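Local coordinates for protein leucine aminopeptidase 2, chloroplastic (PDB 5LHJ) that probably removes N-terminal amino acids from peptides as a manganese-dependent aminopeptidase of the M17 family, acting in the maturation of bottromycin, at residues V230-A235 / G321-G326; G269-P274 / T340-E345. One frame throughout, in Å; residues are numbered along the deposited sequence.

Contact 1. Residues V230-A235 / G321-G326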
loop_
_atom_site.group_PDB
_atom_site.type_symbol
_atom_site.label_atom_id
_atom_site.label_comp_id
_atom_site.label_asym_id
_atom_site.label_seq_id
_atom_site.Cartn_x
_atom_site.Cartn_y
_atom_site.Cartn_z
ATOM N N VAL A 230 24.966 -14.583 5.229
ATOM C CA VAL A 230 23.532 -14.552 5.507
ATOM C C VAL A 230 23.275 -14.747 7.005
ATOM O O VAL A 230 22.455 -14.058 7.579
ATOM C CB VAL A 230 22.783 -15.605 4.669
ATOM C CG1 VAL A 230 21.375 -15.865 5.204
ATOM C CG2 VAL A 230 22.746 -15.166 3.206
ATOM N N GLY A 231 24.016 -15.662 7.624
ATOM C CA GLY A 231 23.777 -16.039 9.005
ATOM C C GLY A 231 24.302 -15.075 10.052
ATOM O O GLY A 231 24.003 -15.238 11.227
ATOM N N ARG A 232 25.097 -14.081 9.662
ATOM C CA ARG A 232 25.817 -13.285 10.661
ATOM C C ARG A 232 24.971 -12.323 11.500
ATOM O O ARG A 232 25.336 -12.040 12.642
ATOM C CB ARG A 232 26.982 -12.535 10.032
ATOM C CG ARG A 232 26.635 -11.296 9.256
ATOM C CD ARG A 232 27.915 -10.519 8.980
ATOM N NE ARG A 232 27.686 -9.250 8.302
ATOM C CZ ARG A 232 27.497 -9.102 6.991
ATOM N NH1 ARG A 232 27.460 -10.164 6.170
ATOM N NH2 ARG A 232 27.341 -7.881 6.494
ATOM N N GLY A 233 23.870 -11.806 10.947
ATOM C CA GLY A 233 23.027 -10.863 11.710
ATOM C C GLY A 233 22.418 -11.464 12.977
ATOM O O GLY A 233 22.335 -10.816 14.029
ATOM N N SER A 234 21.993 -12.719 12.868
ATOM C CA SER A 234 21.390 -13.446 13.971
ATOM C C SER A 234 22.329 -13.629 15.156
ATOM O O SER A 234 23.527 -13.787 14.981
ATOM C CB SER A 234 20.938 -14.827 13.484
ATOM O OG SER A 234 20.362 -15.571 14.544
ATOM N N ALA A 235 21.761 -13.626 16.357
ATOM C CA ALA A 235 22.472 -14.062 17.572
ATOM C C ALA A 235 22.839 -15.552 17.521
ATOM O O ALA A 235 23.770 -15.979 18.218
ATOM C CB ALA A 235 21.629 -13.789 18.811
ATOM N N GLY A 321 24.767 -5.860 12.728
ATOM C CA GLY A 321 25.769 -6.584 11.942
ATOM C C GLY A 321 25.239 -7.456 10.822
ATOM O O GLY A 321 25.946 -8.342 10.367
ATOM N N ALA A 322 24.025 -7.188 10.341
ATOM C CA ALA A 322 23.383 -8.037 9.328
ATOM C C ALA A 322 23.856 -7.741 7.907
ATOM O O ALA A 322 24.316 -6.646 7.599
ATOM C CB ALA A 322 21.873 -7.892 9.397
ATOM N N LEU A 323 23.697 -8.738 7.039
ATOM C CA LEU A 323 24.017 -8.610 5.618
ATOM C C LEU A 323 23.316 -7.401 4.999
ATOM O O LEU A 323 22.123 -7.203 5.217
ATOM C CB LEU A 323 23.588 -9.886 4.884
ATOM C CG LEU A 323 23.980 -10.010 3.402
ATOM C CD1 LEU A 323 25.461 -9.826 3.139
ATOM C CD2 LEU A 323 23.540 -11.368 2.905
ATOM N N ARG A 324 24.064 -6.583 4.263
ATOM C CA ARG A 324 23.549 -5.316 3.742
ATOM C C ARG A 324 23.226 -5.417 2.263
ATOM O O ARG A 324 23.930 -6.073 1.512
ATOM C CB ARG A 324 24.575 -4.185 3.924
ATOM C CG ARG A 324 24.924 -3.818 5.370
ATOM C CD ARG A 324 26.261 -3.095 5.487
ATOM N NE ARG A 324 27.288 -4.102 5.332
ATOM C CZ ARG A 324 28.347 -4.313 6.095
ATOM N NH1 ARG A 324 28.719 -3.503 7.089
ATOM N NH2 ARG A 324 29.101 -5.356 5.771
ATOM N N VAL A 325 22.199 -4.689 1.839
ATOM C CA VAL A 325 21.941 -4.481 0.416
ATOM C C VAL A 325 23.151 -3.770 -0.202
ATOM O O VAL A 325 23.633 -2.768 0.350
ATOM C CB VAL A 325 20.658 -3.638 0.196
ATOM C CG1 VAL A 325 20.496 -3.254 -1.273
ATOM C CG2 VAL A 325 19.442 -4.405 0.701
ATOM N N GLY A 326 23.654 -4.303 -1.312
ATOM C CA GLY A 326 24.862 -3.771 -1.961
ATOM C C GLY A 326 26.132 -4.538 -1.639
ATOM O O GLY A 326 27.140 -4.380 -2.346
HETATM O O HOH W 1 23.013 -11.347 8.193
HETATM O O HOH W 2 26.816 -5.757 8.547
HETATM O O HOH W 3 27.788 -9.603 12.281
#
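Mixed polar, apolar and water-mediated packing joins Val-230, Arg-232 and Gly-233, at the C-terminal end of helix 225-231 and the turn that follows, to the loop Gly-321 to Arg-324, between strands 306-316 and 328-330. The Arg-232 chain starts with CG wedged between backbone N and carbonyl carbon (chi1 78°) and then runs extended, which brings one face of the guanidinium over the Ala-322 to Leu-323 peptide, with Leu-323 N 3.7 Å above its centre. Arg-232 NE lies 2.8 Å from Gly-321 O. Arg-232 NH2 comes 3.2 Å from Arg-324 NH2, the two guanidinium planes 49° apart; Asp-327, salt-bridged to Arg-324 NE and a weak, long partner of Arg-232, probably offsets this like-charge approach. Arg-324 NH1 pairs with Glu-315 of the second subunit.

The backbones are tightest at Gly-233, whose CA is 3.7 Å from Ala-322 CA; a beta carbon there would collide with Ala-322 CB. One water is gripped by Val-230 O, Gly-233 N and Leu-323 N. Val-230 CG2 meets Leu-323 CD2 at 3.9 Å. Val-230 also packs on Glu-345, a manganese ligand though this chain holds none, so this end lies in the second shell of the M17 two-metal site.

Contact 2. Residues G269-P274 / T340-E345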
loop_
_atom_site.group_PDB
_atom_site.type_symbol
_atom_site.label_atom_id
_atom_site.label_comp_id
_atom_site.label_asym_id
_atom_site.label_seq_id
_atom_site.Cartn_x
_atom_site.Cartn_y
_atom_site.Cartn_z
ATOM N N GLY A 269 15.519 -10.394 6.626
ATOM C CA GLY A 269 16.689 -9.535 6.845
ATOM C C GLY A 269 16.326 -8.062 6.781
ATOM O O GLY A 269 15.159 -7.700 6.959
ATOM N N LEU A 270 17.314 -7.224 6.484
ATOM C CA LEU A 270 17.121 -5.769 6.448
ATOM C C LEU A 270 16.100 -5.297 5.405
ATOM O O LEU A 270 15.413 -4.295 5.626
ATOM C CB LEU A 270 18.458 -5.054 6.178
ATOM C CG LEU A 270 19.570 -5.171 7.212
ATOM C CD1 LEU A 270 20.770 -4.358 6.748
ATOM C CD2 LEU A 270 19.119 -4.715 8.588
ATOM N N SER A 271 16.016 -6.003 4.277
ATOM C CA SER A 271 15.096 -5.645 3.194
ATOM C C SER A 271 13.634 -5.919 3.531
ATOM O O SER A 271 12.750 -5.347 2.886
ATOM C CB SER A 271 15.434 -6.398 1.904
ATOM O OG SER A 271 16.726 -6.077 1.427
ATOM N N LEU A 272 13.386 -6.807 4.502
ATOM C CA LEU A 272 12.035 -7.254 4.908
ATOM C C LEU A 272 11.377 -8.211 3.897
ATOM O O LEU A 272 11.789 -8.292 2.733
ATOM C CB LEU A 272 11.087 -6.072 5.183
ATOM C CG LEU A 272 11.606 -4.849 5.939
ATOM C CD1 LEU A 272 10.526 -3.769 5.998
ATOM C CD2 LEU A 272 12.068 -5.261 7.326
ATOM N N LYS A 273 10.347 -8.926 4.351
ATOM C CA LYS A 273 9.513 -9.750 3.467
ATOM C C LYS A 273 8.341 -8.892 2.946
ATOM O O LYS A 273 8.019 -7.874 3.554
ATOM C CB LYS A 273 8.988 -10.983 4.224
ATOM C CG LYS A 273 10.110 -11.908 4.694
ATOM C CD LYS A 273 9.648 -13.290 5.130
ATOM C CE LYS A 273 9.486 -14.242 3.966
ATOM N NZ LYS A 273 10.763 -14.822 3.491
ATOM N N PRO A 274 7.715 -9.283 1.818
ATOM C CA PRO A 274 6.531 -8.555 1.300
ATOM C C PRO A 274 5.327 -8.520 2.239
ATOM O O PRO A 274 5.112 -9.469 2.997
ATOM C CB PRO A 274 6.177 -9.335 0.036
ATOM C CG PRO A 274 7.483 -9.873 -0.436
ATOM C CD PRO A 274 8.249 -10.224 0.813
ATOM N N THR A 340 21.171 -7.717 -3.799
ATOM C CA THR A 340 20.232 -6.645 -4.116
ATOM C C THR A 340 18.939 -6.704 -3.291
ATOM O O THR A 340 18.179 -5.734 -3.280
ATOM C CB THR A 340 19.910 -6.644 -5.614
ATOM O OG1 THR A 340 19.433 -7.932 -5.992
ATOM C CG2 THR A 340 21.181 -6.316 -6.434
ATOM N N HIS A 341 18.674 -7.828 -2.621
ATOM C CA HIS A 341 17.523 -7.951 -1.720
ATOM C C HIS A 341 17.872 -9.031 -0.699
ATOM O O HIS A 341 18.165 -10.160 -1.092
ATOM C CB HIS A 341 16.243 -8.314 -2.527
ATOM C CG HIS A 341 14.962 -8.030 -1.805
ATOM N ND1 HIS A 341 14.646 -8.620 -0.606
ATOM C CD2 HIS A 341 13.914 -7.224 -2.108
ATOM C CE1 HIS A 341 13.465 -8.193 -0.190
ATOM N NE2 HIS A 341 13.005 -7.330 -1.078
ATOM N N THR A 342 17.844 -8.692 0.593
ATOM C CA THR A 342 18.240 -9.639 1.645
ATOM C C THR A 342 17.237 -10.787 1.881
ATOM O O THR A 342 17.570 -11.758 2.550
ATOM C CB THR A 342 18.533 -8.941 2.992
ATOM O OG1 THR A 342 17.328 -8.375 3.519
ATOM C CG2 THR A 342 19.603 -7.870 2.825
ATOM N N ASP A 343 16.017 -10.664 1.370
ATOM C CA ASP A 343 15.026 -11.752 1.415
ATOM C C ASP A 343 15.274 -12.889 0.399
ATOM O O ASP A 343 14.670 -13.957 0.532
ATOM C CB ASP A 343 13.605 -11.203 1.263
ATOM C CG ASP A 343 12.522 -12.206 1.662
ATOM O OD1 ASP A 343 12.708 -12.987 2.621
ATOM O OD2 ASP A 343 11.452 -12.205 1.008
ATOM N N ASN A 344 16.168 -12.702 -0.580
ATOM C CA ASN A 344 16.564 -13.800 -1.481
ATOM C C ASN A 344 17.873 -14.433 -0.988
ATOM O O ASN A 344 18.848 -14.588 -1.737
ATOM C CB ASN A 344 16.677 -13.335 -2.934
ATOM C CG ASN A 344 15.322 -13.218 -3.627
ATOM O OD1 ASN A 344 14.267 -13.510 -3.041
ATOM N ND2 ASN A 344 15.346 -12.804 -4.891
ATOM N N GLU A 345 17.857 -14.821 0.278
ATOM C CA GLU A 345 19.060 -15.323 0.956
ATOM C C GLU A 345 19.303 -16.803 0.680
ATOM O O GLU A 345 20.446 -17.238 0.700
ATOM C CB GLU A 345 18.998 -15.030 2.467
ATOM C CG GLU A 345 18.396 -16.111 3.357
ATOM C CD GLU A 345 16.924 -16.374 3.170
ATOM O OE1 GLU A 345 16.218 -15.574 2.512
ATOM O OE2 GLU A 345 16.458 -17.396 3.704
HETATM O O HOH W 4 10.541 -6.100 1.026
#
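Ser-271 lays its CB over one face of the His-341 imidazole, a CH-pi contact 3.7 Å from the ring centroid and offset toward the rim, where two loops meet at the metal site of the M17 catalytic domain. His-341 opens a type I beta turn that runs to Asn-344, and its ring also braces that turn: Asp-343 N donates to ND1 at 3.2 Å, in the ring plane, while Leu-272 O sits at the ring edge near CE1. A leucine in place of His-341 would probably leave Asp-343 N without this acceptor and the turn carrying Asp-343 less firmly held.

Ser-271 and Thr-342 exchange a pair of hydrogen bonds. Ser-271 N donates to Thr-342 OG1 at 2.8 Å, and Thr-342 N returns a nearly straight bond (172°) to Ser-271 OG at 3.0 Å. Thr-342 OG1 stands between its own backbone N and carbonyl carbon (chi1 66°), facing the other loop, and is hydrogen-bonded to Gly-268 O as well. Gly-269 runs so close to this hydroxyl that a beta carbon there would clash with it.

Asp-343, a manganese ligand in another structure of this protein, here hydrogen-bonds, through OD2, a glycerol probably from the crystallisation liquor. With no manganese bound here, the bent chain of Lys-273 brings NZ into salt bridges with Asp-266 OD2 and with Asp-343 OD1, the latter 2.8 Å long and made on the syn lone pair.

From the N terminus the chain leaves helix 225-231 through 230-235, passes strands 239-245 and 255-263, and reaches 269-274 just beyond strand 265-266. Helix 286-301 and strand 306-316 follow before 321-326 returns to 230-235, closing contact 1 over 85 intervening residues. Contact 2 closes over 65 when 340-345 meets 269-274 ahead of helix 345-358. The two closures therefore cross rather than nest. They also touch: Val-325 CG2 lies 3.3 Å from Ser-271 OG, and Leu-323 O lies 3.5 Å from Thr-342 CG2. Together they tie helix 225-231 and three loops of the catalytic domain around the metal site, and each reaches the second subunit.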